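Side-chain contacts in tyrosine-protein phosphatase non-receptor type 18 (Homo sapiens, PDB 2OC3), which removes phosphate from phosphotyrosine residues of proteins, notably autophosphorylated tyrosine kinases, by means of its tyrosine phosphatase catalytic domain: residues 80-85 with 183-188; 117-122 with 228-233; 244-249 with 289-294; 209-214 with 240-245; 54-59 with 68-73. All blocks are in the same frame, centred on the assembly; numbering follows the deposited sequence.

Contact 1: 80-85 with 183-188; sequences SLLQEE and TFQKES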
# COMPACT_ATOMS: atom_id res chain seq x y z
N SER A 80 5.71 16.21 8.80
CA SER A 80 6.11 17.27 9.68
C SER A 80 7.35 16.88 10.46
O SER A 80 7.99 17.73 11.07
CB SER A 80 4.99 17.63 10.63
OG SER A 80 4.72 16.63 11.60
N LEU A 81 7.71 15.59 10.49
CA LEU A 81 8.84 15.18 11.27
C LEU A 81 10.10 15.82 10.68
O LEU A 81 10.36 15.79 9.46
CB LEU A 81 8.91 13.64 11.33
CG LEU A 81 9.99 13.03 12.23
CD1 LEU A 81 9.63 13.26 13.71
CD2 LEU A 81 10.21 11.55 11.96
N LEU A 82 10.88 16.44 11.56
CA LEU A 82 12.10 17.14 11.18
C LEU A 82 11.83 18.42 10.41
O LEU A 82 12.71 18.93 9.78
CB LEU A 82 13.09 16.23 10.41
CG LEU A 82 13.64 15.00 11.17
CD1 LEU A 82 14.49 14.10 10.27
CD2 LEU A 82 14.45 15.43 12.38
N GLN A 83 10.60 18.95 10.48
CA GLN A 83 10.32 20.22 9.78
C GLN A 83 11.23 21.33 10.30
O GLN A 83 11.70 22.15 9.49
CB GLN A 83 8.86 20.64 9.92
CG GLN A 83 8.39 20.91 11.33
N GLU A 84 11.45 21.36 11.62
CA GLU A 84 12.32 22.38 12.27
C GLU A 84 13.76 22.34 11.77
O GLU A 84 14.50 23.31 11.88
CB GLU A 84 12.30 22.25 13.81
CG GLU A 84 13.11 21.06 14.35
N GLU A 85 14.18 21.20 11.23
CA GLU A 85 15.53 21.05 10.69
C GLU A 85 15.54 21.26 9.17
O GLU A 85 16.56 21.02 8.50
CB GLU A 85 16.10 19.68 11.08
CG GLU A 85 16.00 19.38 12.60
N THR A 183 15.89 2.90 14.82
CA THR A 183 16.36 3.79 15.87
C THR A 183 16.45 5.21 15.33
O THR A 183 17.08 5.43 14.28
CB THR A 183 17.68 3.32 16.49
OG1 THR A 183 17.46 2.00 17.02
CG2 THR A 183 18.15 4.28 17.59
N PHE A 184 15.85 6.13 16.05
CA PHE A 184 15.81 7.57 15.66
C PHE A 184 15.78 8.38 16.95
O PHE A 184 14.91 8.14 17.80
CB PHE A 184 14.53 7.81 14.85
CG PHE A 184 14.24 9.28 14.55
CD1 PHE A 184 14.99 9.94 13.60
CD2 PHE A 184 13.27 9.97 15.24
CE1 PHE A 184 14.72 11.28 13.30
CE2 PHE A 184 13.00 11.31 14.96
CZ PHE A 184 13.73 11.95 13.98
N GLN A 185 16.68 9.36 17.08
CA GLN A 185 16.64 10.32 18.22
C GLN A 185 16.52 9.58 19.56
O GLN A 185 15.71 9.93 20.42
CB GLN A 185 15.51 11.34 18.08
CG GLN A 185 15.75 12.30 16.94
CD GLN A 185 14.73 13.42 16.83
OE1 GLN A 185 13.61 13.34 17.34
NE2 GLN A 185 15.12 14.47 16.10
N LYS A 186 17.34 8.55 19.69
CA LYS A 186 17.54 7.82 20.98
C LYS A 186 16.39 6.89 21.41
O LYS A 186 16.42 6.35 22.53
CB LYS A 186 18.01 8.77 22.09
CG LYS A 186 19.24 9.60 21.65
CD LYS A 186 19.73 10.54 22.73
CE LYS A 186 20.82 11.46 22.16
NZ LYS A 186 21.50 12.27 23.21
N GLU A 187 15.45 6.65 20.49
CA GLU A 187 14.33 5.72 20.64
C GLU A 187 14.45 4.60 19.62
O GLU A 187 14.84 4.85 18.47
CB GLU A 187 12.98 6.44 20.45
CG GLU A 187 11.78 5.57 20.52
CD GLU A 187 10.46 6.37 20.56
OE1 GLU A 187 10.43 7.42 21.21
OE2 GLU A 187 9.48 5.95 19.94
N SER A 188 14.15 3.35 20.03
CA SER A 188 14.13 2.23 19.11
C SER A 188 12.75 1.62 19.10
O SER A 188 12.12 1.43 20.14
CB SER A 188 15.15 1.16 19.51
OG SER A 188 16.46 1.69 19.53

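Contact 2: 117-122 with 228-233; sequences LDFWRL and PLCVHC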
# COMPACT_ATOMS: atom_id res chain seq x y z
N LEU A 117 15.10 8.57 3.28
CA LEU A 117 14.93 9.28 4.54
C LEU A 117 13.45 9.67 4.71
O LEU A 117 12.87 9.57 5.83
CB LEU A 117 15.87 10.51 4.63
CG LEU A 117 15.65 11.44 5.81
CD1 LEU A 117 15.79 10.68 7.11
CD2 LEU A 117 16.66 12.58 5.75
N ASP A 118 12.82 10.15 3.63
CA ASP A 118 11.42 10.53 3.71
C ASP A 118 10.48 9.35 4.02
O ASP A 118 9.51 9.46 4.76
CB ASP A 118 10.99 11.25 2.45
CG ASP A 118 11.74 12.57 2.24
OD1 ASP A 118 12.17 13.18 3.25
OD2 ASP A 118 11.87 12.96 1.05
N PHE A 119 10.78 8.20 3.42
CA PHE A 119 10.06 6.98 3.73
C PHE A 119 10.11 6.65 5.23
O PHE A 119 9.09 6.37 5.84
CB PHE A 119 10.62 5.82 2.89
CG PHE A 119 9.96 4.53 3.13
CD1 PHE A 119 8.83 4.19 2.40
CD2 PHE A 119 10.48 3.62 4.02
CE1 PHE A 119 8.22 2.94 2.58
CE2 PHE A 119 9.87 2.40 4.23
CZ PHE A 119 8.73 2.08 3.52
N TRP A 120 11.30 6.74 5.82
CA TRP A 120 11.39 6.48 7.28
C TRP A 120 10.75 7.58 8.12
O TRP A 120 10.15 7.30 9.14
CB TRP A 120 12.83 6.17 7.71
CG TRP A 120 13.24 4.79 7.27
CD1 TRP A 120 14.16 4.46 6.33
CD2 TRP A 120 12.69 3.56 7.75
NE1 TRP A 120 14.20 3.10 6.18
CE2 TRP A 120 13.34 2.52 7.05
CE3 TRP A 120 11.73 3.22 8.70
CZ2 TRP A 120 13.04 1.16 7.27
CZ3 TRP A 120 11.46 1.87 8.94
CH2 TRP A 120 12.11 0.87 8.20
N ARG A 121 10.80 8.84 7.67
CA ARG A 121 10.04 9.89 8.37
C ARG A 121 8.54 9.56 8.41
O ARG A 121 7.85 9.76 9.42
CB ARG A 121 10.24 11.24 7.68
CG ARG A 121 11.61 11.88 7.87
CD ARG A 121 11.86 13.05 6.87
NE ARG A 121 10.97 14.15 7.14
CZ ARG A 121 10.46 15.01 6.24
NH1 ARG A 121 10.71 14.94 4.93
NH2 ARG A 121 9.70 15.96 6.70
N LEU A 122 8.03 9.05 7.28
CA LEU A 122 6.63 8.64 7.17
C LEU A 122 6.35 7.53 8.18
O LEU A 122 5.43 7.65 9.00
CB LEU A 122 6.30 8.19 5.73
CG LEU A 122 4.90 7.68 5.41
CD1 LEU A 122 4.69 7.73 3.89
CD2 LEU A 122 4.68 6.25 5.86
N PRO A 228 -1.72 3.47 10.95
CA PRO A 228 -1.98 2.97 9.61
C PRO A 228 -0.97 1.88 9.20
O PRO A 228 0.16 1.87 9.69
CB PRO A 228 -1.80 4.22 8.76
CG PRO A 228 -0.80 5.00 9.45
CD PRO A 228 -1.15 4.82 10.92
N LEU A 229 -1.43 0.96 8.38
CA LEU A 229 -0.55 0.05 7.66
C LEU A 229 0.12 0.86 6.57
O LEU A 229 -0.53 1.66 5.90
CB LEU A 229 -1.33 -1.10 7.04
CG LEU A 229 -2.06 -2.09 7.95
CD1 LEU A 229 -2.88 -3.04 7.13
CD2 LEU A 229 -1.06 -2.88 8.75
N CYS A 230 1.40 0.63 6.34
CA CYS A 230 2.14 1.27 5.24
C CYS A 230 2.24 0.24 4.12
O CYS A 230 2.82 -0.82 4.29
CB CYS A 230 3.52 1.66 5.71
SG CYS A 230 4.46 2.47 4.35
N VAL A 231 1.63 0.54 2.98
CA VAL A 231 1.52 -0.40 1.85
C VAL A 231 2.17 0.24 0.65
O VAL A 231 1.89 1.40 0.33
CB VAL A 231 0.06 -0.79 1.55
CG1 VAL A 231 0.00 -1.91 0.50
CG2 VAL A 231 -0.71 -1.22 2.86
N HIS A 232 3.03 -0.48 -0.05
CA HIS A 232 3.66 0.08 -1.23
C HIS A 232 4.03 -0.99 -2.22
O HIS A 232 4.14 -2.15 -1.87
CB HIS A 232 4.90 0.92 -0.90
CG HIS A 232 6.12 0.11 -0.55
ND1 HIS A 232 7.06 -0.29 -1.49
CD2 HIS A 232 6.58 -0.31 0.65
CE1 HIS A 232 8.03 -0.95 -0.87
NE2 HIS A 232 7.78 -0.96 0.44
N CYS A 233 4.19 -0.59 -3.47
CA CYS A 233 4.75 -1.41 -4.51
C CYS A 233 5.81 -0.54 -5.15
O CYS A 233 6.60 0.06 -4.41
CB CYS A 233 3.68 -1.99 -5.40
SG CYS A 233 2.50 -0.83 -6.13

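Contact 3: 244-249 with 289-294; sequences CTVDYV and YHTVAQ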
# COMPACT_ATOMS: atom_id res chain seq x y z
N CYS A 244 -4.68 -3.18 -0.23
CA CYS A 244 -5.53 -2.37 0.65
C CYS A 244 -6.97 -2.81 0.54
O CYS A 244 -7.70 -2.87 1.56
CB CYS A 244 -5.43 -0.88 0.34
SG CYS A 244 -3.77 -0.18 0.72
N THR A 245 -7.42 -3.15 -0.66
CA THR A 245 -8.81 -3.55 -0.83
C THR A 245 -9.07 -4.92 -0.18
O THR A 245 -10.12 -5.12 0.46
CB THR A 245 -9.21 -3.61 -2.32
OG1 THR A 245 -9.00 -2.31 -2.91
CG2 THR A 245 -10.67 -4.01 -2.47
N VAL A 246 -8.13 -5.85 -0.32
CA VAL A 246 -8.30 -7.16 0.28
C VAL A 246 -8.40 -7.01 1.81
O VAL A 246 -9.26 -7.61 2.48
CB VAL A 246 -7.13 -8.09 -0.10
CG1 VAL A 246 -7.11 -9.39 0.77
CG2 VAL A 246 -7.16 -8.41 -1.59
N ASP A 247 -7.54 -6.18 2.38
CA ASP A 247 -7.58 -5.98 3.82
C ASP A 247 -8.86 -5.30 4.23
O ASP A 247 -9.44 -5.67 5.26
CB ASP A 247 -6.43 -5.13 4.32
CG ASP A 247 -6.49 -4.93 5.82
OD1 ASP A 247 -6.11 -5.88 6.53
OD2 ASP A 247 -6.91 -3.86 6.27
N TYR A 248 -9.28 -4.25 3.51
CA TYR A 248 -10.55 -3.56 3.81
C TYR A 248 -11.73 -4.56 3.84
O TYR A 248 -12.54 -4.59 4.80
CB TYR A 248 -10.76 -2.46 2.78
CG TYR A 248 -11.97 -1.56 2.99
CD1 TYR A 248 -11.80 -0.28 3.50
CD2 TYR A 248 -13.23 -1.96 2.58
CE1 TYR A 248 -12.90 0.57 3.67
CE2 TYR A 248 -14.33 -1.12 2.74
CZ TYR A 248 -14.14 0.13 3.29
OH TYR A 248 -15.20 1.01 3.45
N VAL A 249 -11.84 -5.37 2.79
CA VAL A 249 -12.94 -6.34 2.70
C VAL A 249 -12.81 -7.39 3.80
O VAL A 249 -13.83 -7.80 4.41
CB VAL A 249 -13.05 -6.94 1.30
CG1 VAL A 249 -14.18 -8.00 1.26
CG2 VAL A 249 -13.28 -5.84 0.28
N TYR A 289 -11.39 -9.99 -7.19
CA TYR A 289 -12.61 -10.78 -7.15
C TYR A 289 -12.39 -12.21 -6.72
O TYR A 289 -13.12 -12.70 -5.87
CB TYR A 289 -13.37 -10.74 -8.49
CG TYR A 289 -14.58 -9.83 -8.47
CD1 TYR A 289 -14.45 -8.50 -8.84
CD2 TYR A 289 -15.82 -10.28 -8.05
CE1 TYR A 289 -15.53 -7.64 -8.82
CE2 TYR A 289 -16.94 -9.42 -8.04
CZ TYR A 289 -16.76 -8.09 -8.42
OH TYR A 289 -17.80 -7.18 -8.43
N HIS A 290 -11.36 -12.86 -7.25
CA HIS A 290 -11.02 -14.23 -6.90
C HIS A 290 -10.71 -14.33 -5.40
O HIS A 290 -11.17 -15.25 -4.68
CB HIS A 290 -9.80 -14.67 -7.71
CG HIS A 290 -9.45 -16.12 -7.60
ND1 HIS A 290 -10.11 -17.02 -6.79
CD2 HIS A 290 -8.46 -16.83 -8.21
CE1 HIS A 290 -9.57 -18.22 -6.93
NE2 HIS A 290 -8.56 -18.13 -7.78
N THR A 291 -9.93 -13.36 -4.91
CA THR A 291 -9.50 -13.31 -3.52
C THR A 291 -10.69 -13.14 -2.59
O THR A 291 -10.80 -13.84 -1.57
CB THR A 291 -8.48 -12.18 -3.27
OG1 THR A 291 -7.37 -12.31 -4.19
CG2 THR A 291 -7.95 -12.22 -1.85
N VAL A 292 -11.58 -12.21 -2.93
CA VAL A 292 -12.75 -11.93 -2.09
C VAL A 292 -13.71 -13.14 -2.08
O VAL A 292 -14.19 -13.52 -1.01
CB VAL A 292 -13.43 -10.62 -2.53
CG1 VAL A 292 -14.77 -10.45 -1.84
CG2 VAL A 292 -12.50 -9.41 -2.23
N ALA A 293 -13.94 -13.75 -3.24
CA ALA A 293 -14.78 -14.96 -3.34
C ALA A 293 -14.22 -16.06 -2.44
O ALA A 293 -14.97 -16.73 -1.71
CB ALA A 293 -14.87 -15.44 -4.80
N GLN A 294 -12.89 -16.23 -2.45
CA GLN A 294 -12.24 -17.24 -1.62
C GLN A 294 -12.42 -16.93 -0.13
O GLN A 294 -12.71 -17.83 0.68
CB GLN A 294 -10.79 -17.38 -1.97
CG GLN A 294 -10.03 -18.19 -0.99
CD GLN A 294 -8.73 -18.69 -1.52
OE1 GLN A 294 -8.55 -18.82 -2.73
NE2 GLN A 294 -7.81 -19.00 -0.60

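Contact 4: 209-214 with 240-245; sequences DHMLAM and TGVLCT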
# COMPACT_ATOMS: atom_id res chain seq x y z
N ASP A 209 -3.84 -17.37 -2.46
CA ASP A 209 -3.60 -17.90 -1.13
C ASP A 209 -2.49 -17.20 -0.38
O ASP A 209 -2.61 -16.88 0.77
CB ASP A 209 -3.33 -19.41 -1.21
CG ASP A 209 -4.52 -20.17 -1.76
OD1 ASP A 209 -5.36 -20.62 -0.95
OD2 ASP A 209 -4.61 -20.32 -3.00
N HIS A 210 -1.35 -17.01 -1.04
CA HIS A 210 -0.19 -16.51 -0.30
C HIS A 210 -0.35 -15.02 0.01
O HIS A 210 0.10 -14.55 1.06
CB HIS A 210 1.11 -16.90 -1.00
CG HIS A 210 1.34 -18.37 -0.95
ND1 HIS A 210 2.22 -19.04 -1.78
CD2 HIS A 210 0.76 -19.33 -0.18
CE1 HIS A 210 2.18 -20.33 -1.52
NE2 HIS A 210 1.30 -20.54 -0.56
N MET A 211 -0.98 -14.28 -0.88
CA MET A 211 -1.31 -12.89 -0.57
C MET A 211 -2.26 -12.81 0.62
O MET A 211 -2.11 -11.94 1.50
CB MET A 211 -1.94 -12.17 -1.76
CG MET A 211 -2.32 -10.73 -1.45
SD MET A 211 -3.17 -9.93 -2.85
CE MET A 211 -4.63 -10.93 -3.01
N LEU A 212 -3.27 -13.69 0.67
CA LEU A 212 -4.15 -13.70 1.85
C LEU A 212 -3.36 -13.98 3.14
O LEU A 212 -3.62 -13.38 4.19
CB LEU A 212 -5.26 -14.76 1.69
CG LEU A 212 -6.42 -14.29 0.87
CD1 LEU A 212 -7.34 -15.47 0.56
CD2 LEU A 212 -7.20 -13.19 1.63
N ALA A 213 -2.42 -14.93 3.07
CA ALA A 213 -1.54 -15.26 4.20
C ALA A 213 -0.77 -14.01 4.65
O ALA A 213 -0.59 -13.75 5.83
CB ALA A 213 -0.56 -16.37 3.80
N MET A 214 -0.33 -13.21 3.67
CA MET A 214 0.40 -11.96 3.97
C MET A 214 -0.48 -10.98 4.76
O MET A 214 -0.02 -10.38 5.72
CB MET A 214 0.89 -11.36 2.66
CG MET A 214 1.73 -10.13 2.81
SD MET A 214 1.92 -9.30 1.18
CE MET A 214 3.26 -8.13 1.53
N THR A 240 -0.58 -2.20 -4.74
CA THR A 240 -0.89 -1.57 -3.46
C THR A 240 -2.40 -1.50 -3.27
O THR A 240 -2.93 -1.79 -2.17
CB THR A 240 -0.26 -0.19 -3.43
OG1 THR A 240 1.18 -0.31 -3.31
CG2 THR A 240 -0.77 0.63 -2.28
N GLY A 241 -3.11 -1.10 -4.32
CA GLY A 241 -4.57 -1.04 -4.22
C GLY A 241 -5.23 -2.39 -4.05
O GLY A 241 -6.22 -2.50 -3.32
N VAL A 242 -4.65 -3.43 -4.64
CA VAL A 242 -5.16 -4.79 -4.40
C VAL A 242 -5.02 -5.12 -2.92
O VAL A 242 -5.98 -5.56 -2.28
CB VAL A 242 -4.45 -5.84 -5.26
CG1 VAL A 242 -4.83 -7.26 -4.80
CG2 VAL A 242 -4.82 -5.63 -6.73
N LEU A 243 -3.83 -4.94 -2.34
CA LEU A 243 -3.62 -5.27 -0.94
C LEU A 243 -4.54 -4.49 -0.01
O LEU A 243 -5.11 -5.07 0.93
CB LEU A 243 -2.18 -5.02 -0.50
CG LEU A 243 -1.16 -6.04 -0.98
CD1 LEU A 243 0.23 -5.69 -0.56
CD2 LEU A 243 -1.45 -7.48 -0.49
N CYS A 244 -4.68 -3.18 -0.23
CA CYS A 244 -5.53 -2.37 0.65
C CYS A 244 -6.97 -2.81 0.54
O CYS A 244 -7.70 -2.87 1.56
CB CYS A 244 -5.43 -0.88 0.34
SG CYS A 244 -3.77 -0.18 0.72
N THR A 245 -7.42 -3.15 -0.66
CA THR A 245 -8.81 -3.55 -0.83
C THR A 245 -9.07 -4.92 -0.18
O THR A 245 -10.12 -5.12 0.46
CB THR A 245 -9.21 -3.61 -2.32
OG1 THR A 245 -9.00 -2.31 -2.91
CG2 THR A 245 -10.67 -4.01 -2.47

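Contact 5: 54-59 with 68-73; sequences AGSRPE and DVLPYD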
# COMPACT_ATOMS: atom_id res chain seq x y z
N ALA A 54 1.05 19.79 -5.34
CA ALA A 54 2.24 19.63 -4.52
C ALA A 54 3.27 18.78 -5.27
O ALA A 54 4.48 19.07 -5.27
CB ALA A 54 1.89 19.00 -3.19
N GLY A 55 2.80 17.66 -5.80
CA GLY A 55 3.71 16.76 -6.54
C GLY A 55 4.38 17.30 -7.78
O GLY A 55 5.40 16.75 -8.24
N SER A 56 3.81 18.38 -8.33
CA SER A 56 4.35 19.03 -9.53
C SER A 56 5.21 20.24 -9.21
O SER A 56 5.74 20.89 -10.12
CB SER A 56 3.20 19.48 -10.44
OG SER A 56 2.46 18.37 -10.88
N ARG A 57 5.32 20.61 -7.94
CA ARG A 57 6.22 21.72 -7.53
C ARG A 57 7.65 21.38 -7.98
O ARG A 57 8.07 20.22 -7.89
CB ARG A 57 6.19 21.99 -6.03
CG ARG A 57 4.92 22.65 -5.50
N PRO A 58 8.41 22.37 -8.49
CA PRO A 58 9.77 22.10 -8.98
C PRO A 58 10.66 21.34 -8.00
O PRO A 58 11.40 20.46 -8.39
CB PRO A 58 10.36 23.51 -9.21
CG PRO A 58 9.31 24.48 -8.95
CD PRO A 58 8.01 23.78 -8.70
N GLU A 59 10.55 21.68 -6.73
CA GLU A 59 11.36 21.09 -5.68
C GLU A 59 10.95 19.64 -5.37
O GLU A 59 11.69 18.92 -4.72
CB GLU A 59 11.30 21.94 -4.42
CG GLU A 59 9.95 21.98 -3.71
CD GLU A 59 9.05 23.14 -4.11
OE1 GLU A 59 9.11 23.62 -5.27
OE2 GLU A 59 8.26 23.58 -3.25
N ASP A 68 3.98 10.07 -14.31
CA ASP A 68 2.53 10.01 -14.45
C ASP A 68 1.83 9.55 -13.17
O ASP A 68 0.63 9.29 -13.21
CB ASP A 68 2.10 9.15 -15.64
CG ASP A 68 2.50 7.68 -15.53
OD1 ASP A 68 3.46 7.35 -14.82
OD2 ASP A 68 1.84 6.83 -16.19
N VAL A 69 2.57 9.44 -12.06
CA VAL A 69 1.97 9.08 -10.78
C VAL A 69 2.30 10.16 -9.75
O VAL A 69 3.39 10.24 -9.23
CB VAL A 69 2.43 7.70 -10.26
CG1 VAL A 69 1.76 7.42 -8.95
CG2 VAL A 69 2.06 6.60 -11.28
N LEU A 70 1.32 11.03 -9.53
CA LEU A 70 1.42 12.09 -8.54
C LEU A 70 0.33 11.93 -7.49
O LEU A 70 -0.81 11.66 -7.85
CB LEU A 70 1.23 13.44 -9.23
CG LEU A 70 2.22 13.77 -10.36
CD1 LEU A 70 1.81 15.08 -11.07
CD2 LEU A 70 3.62 13.81 -9.84
N PRO A 71 0.65 12.16 -6.23
CA PRO A 71 -0.36 11.97 -5.20
C PRO A 71 -1.41 13.06 -5.29
O PRO A 71 -1.11 14.23 -5.54
CB PRO A 71 0.46 12.13 -3.89
CG PRO A 71 1.54 13.09 -4.26
CD PRO A 71 1.91 12.69 -5.66
N TYR A 72 -2.66 12.71 -5.06
CA TYR A 72 -3.70 13.74 -5.07
C TYR A 72 -3.50 14.61 -3.85
O TYR A 72 -3.26 14.12 -2.76
CB TYR A 72 -5.07 13.11 -4.97
CG TYR A 72 -5.41 12.20 -6.16
CD1 TYR A 72 -5.08 12.61 -7.45
CD2 TYR A 72 -6.08 10.98 -6.00
CE1 TYR A 72 -5.40 11.85 -8.56
CE2 TYR A 72 -6.40 10.20 -7.16
CZ TYR A 72 -6.06 10.68 -8.41
OH TYR A 72 -6.30 9.96 -9.61
N ASP A 73 -3.58 15.91 -4.03
CA ASP A 73 -3.42 16.83 -2.89
C ASP A 73 -4.41 16.56 -1.77
O ASP A 73 -4.12 16.82 -0.61
CB ASP A 73 -3.67 18.27 -3.36
CG ASP A 73 -2.62 18.76 -4.38
OD1 ASP A 73 -1.40 18.57 -4.14
OD2 ASP A 73 -3.01 19.37 -5.42
O HOH W 1 0.24 16.59 -5.13

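Contact 1: 80-85 with 183-188
Two successive leucines, Leu81 and Leu82, close on the outer end of the Phe184 ring. Leu82 comes in at the ring's edge, near its plane, with CD2 3.9 Å from Phe184 CZ; its second methyl, CD1, lies 4.1 Å from Phe184 CE1. Leu81 approaches the ring obliquely, bringing CD2 to 4.1 Å from Phe184 CZ and CD1 beside CE2. Gln185 covers part of one ring face with its CG, and its extended chain runs past Leu82 in the opposite direction, so that NE2 sits 3.9 Å from Leu82 CD2. With CG anti to the backbone N (chi1 171°), Phe184 extends its ring toward the two leucines, the side chains coming from opposite directions.

Both partners are presented by tight turns. Leu81 and Leu82 are the corner residues of a type II turn closed by Gln83 N and Ser80 O at 2.9 Å, Leu82 having left-handed backbone angles. Phe184 opens a type I' turn to Glu187, the two-residue tip of a beta hairpin, and behind it the hydroxyls Thr183 OG1 and Ser188 OG are bonded at 2.7 Å.

Helix 116-125 fixes the first turn: Arg121 binds Leu81 O and Glu125 binds Leu81 N. Its Trp124 also meets the Phe184 ring, which stacks on Phe161, so this ring, at the tip of hairpin 175-184/187-196, links helix 116-125 to strand 161-170.

Contact 2: 117-122 with 228-233
Phe119 directs the edge of its ring at the face of His232, an offset edge-to-face pair that packs helix 116-125 against strand 229-232. This strand lies within the mixed sheet of the tyrosine phosphatase fold and runs into the HC(X)5R signature loop, whose Cys233 is the predicted phosphocysteine nucleophile. The two ring planes stand at 82°, their centroids are 5.7 Å apart, and the closest approach is Phe119 CE1 to His232 CD2 at 4.1 Å.

Two residues back along the strand, on the same side of the sheet, Cys230 turns its thiol to the helix. Cys230 SG is 4.2 Å from Phe119 CE1 and lies obliquely to that ring, a sulfur-aromatic contact. Leu122, one helical turn beyond Phe119, completes the patch by placing CD2 4.1 Å from Cys230 SG. The far side of the strand is covered by helix 238-254, where Thr240, Leu243 and Cys244 touch Val231.

The His232 ring is placed by a less common first torsion (chi1 76°), with CG between the backbone N and the carbonyl carbon. Its polar ends are both used: NE2 is hydrogen-bonded to Tyr148 OH, and Tyr148 also meets the Phe119 ring. A leucine in its place would probably leave both Tyr148 OH and the Cys233 carbonyl without their imidazole partners and give Phe119 no flat face to abut. The imidazole reaches this carbonyl through a nearly straight bond (169°), His232 ND1 donating in the ring plane to a lone pair of Cys233 O at 3.0 Å.

Contact 3: 244-249 with 289-294
Thr291 OG1 is hydrogen-bonded to Phe287 O, one turn earlier in its own helix, and this satisfies the hydroxyl while the methyl serves the contact with Val246. The torsion fits that division: CG2 stands anti to the backbone N and OG1 anti to the carbonyl carbon (chi1 -54°). Both methyls of Val246 then touch Thr291 CG2, with CG1 and CG2 each 3.9 Å from it, and the two short side chains cross at about a right angle.

A turn further along, Val249 CG1 repeats the pattern against a forked partner. It lies 4.0 Å from Val292 CG1 and 4.1 Å from Val292 CG2, so a single methyl faces both branches of the opposite valine. All four residues are beta-branched and short, which lets the backbones come close: the CA atoms of Val246 and Val292 are 6.9 Å apart. The contact is helix-to-helix packing within the phosphatase domain. It joins helix 238-254, which leads out of the signature loop, to helix 282-296 near the C-terminal end of the chain.

Leu288 also lies against Val246, and Met295 and Phe296 against Val249, extending the apolar seam along helix 282-296. On another side of helix 238-254, Asp247 OD2 takes both a salt bridge from Arg219 and a hydrogen bond with Tyr105 OH. Thr291 further touches Met211 and Leu212 of helix 209-222.

Contact 4: 209-214 with 240-245
Met211 and Met214, three residues apart on helix 209-222, meet Val242 and Leu243 of helix 238-254. At the start of the helix the polar side chains are engaged elsewhere: Asp209 OD1 is bonded to Gln294 NE2 and Asp209 OD2 to Ser207 OG, while His210 ND1 pairs with Asp174.

Met211 makes the larger contact of the two methionines. Its CG anti to the backbone N (chi1 178°) and the extended second torsion carry the chain straight toward helix 238-254, where CG comes to 3.5 Å from Leu243 CD2, tighter than usual for two carbons. Met211 SD lies 3.7 Å from Val242 CG1, and a bend at chi3 brings the terminal methyl CE alongside the same valine branch. Phe287 of helix 282-296 touches Met211 as well.

This is a buried crossing of two helices of the phosphatase domain, the axes of the two short segments 11.0 Å apart at a signed angle of -64°, bridged largely by methionine and leucine side chains. Helix 238-254 begins within the signature loop that probably binds the substrate; the Val242 side chain is about 5 Å from that of Arg239, and the Leu243 side chain about 7 Å from that of Cys233.

Met214, extended throughout, reaches Leu243 from the next turn, its SD 4.2 Å from Leu243 CD2, so this one methyl touches both methionines. Leu243 in turn packs on Val231 of strand 229-232. Within helix 238-254, Thr245 OG1 donates to Gly241 O at 2.8 Å, and Thr245 N reaches the same oxygen from the opposite face of its carbonyl plane.

Contact 5: 54-59 with 68-73
Segment 68-73 follows closely on the KNRY motif and probably belongs in its first part to the phosphotyrosine-recognition loop, as in relatives; it packs Leu70 and Asp73 against the short helix 53-56. Asp73 supplies the polar grip. Asp73 OD1 accepts from Ala54 N at 3.0 Å through the syn lone pair, in an almost straight bond (170°). The other oxygen, OD2, is bonded to Val53 N and Ser51 OG, so the carboxylate holds this chain through both oxygens and is itself kept from rotating. The first torsion, with CG beside the backbone N (chi1 -64°), brings the group there, and Asp73 OD1 also lies 3.5 Å from Ala54 CB.

With an alanine at this position, Ala54 N, Val53 N and Ser51 OG would probably lose the carboxylate that holds them, and the short helix would be freer to shift against segment 68-73.

Further along, Gly55 lacks a side chain, and the chains come together until the CA atoms of Gly55 and Leu70 are 5.6 Å apart. Leu70 places CD2 3.8 Å from Gly55 O, an oxygen that Asn64 ND2 also binds. Val69, next to it, touches Cys237 of the signature loop, and the Tyr72 ring meets Trp44 edge-to-face.

A water fills in between the two chains: it accepts from Gly55 N at 2.9 Å, and donates to Pro71 O at 2.7 Å and to Asp73 OD1 at 2.8 Å.

In the fold
Contact 2 contains Cys233, the predicted nucleophile, which follows directly on strand 229-232. Contact 1 abuts contact 2 through helix 116-125, their centres about 15 Å apart. Contacts 3 and 4 share helix 238-254 and, on it, Cys244 and Thr245, with centres about 7 Å apart. They lie beyond the sheet from helix 116-125, and Thr240 of contact 4 packs against Cys233. Contact 5 touches none of the others; its centre is about 17 Å from that of contact 2, yet the Leu70 side chain is about 9 Å from that of Cys237. Contacts 1 and 3 are farthest apart, about 36 Å between centres.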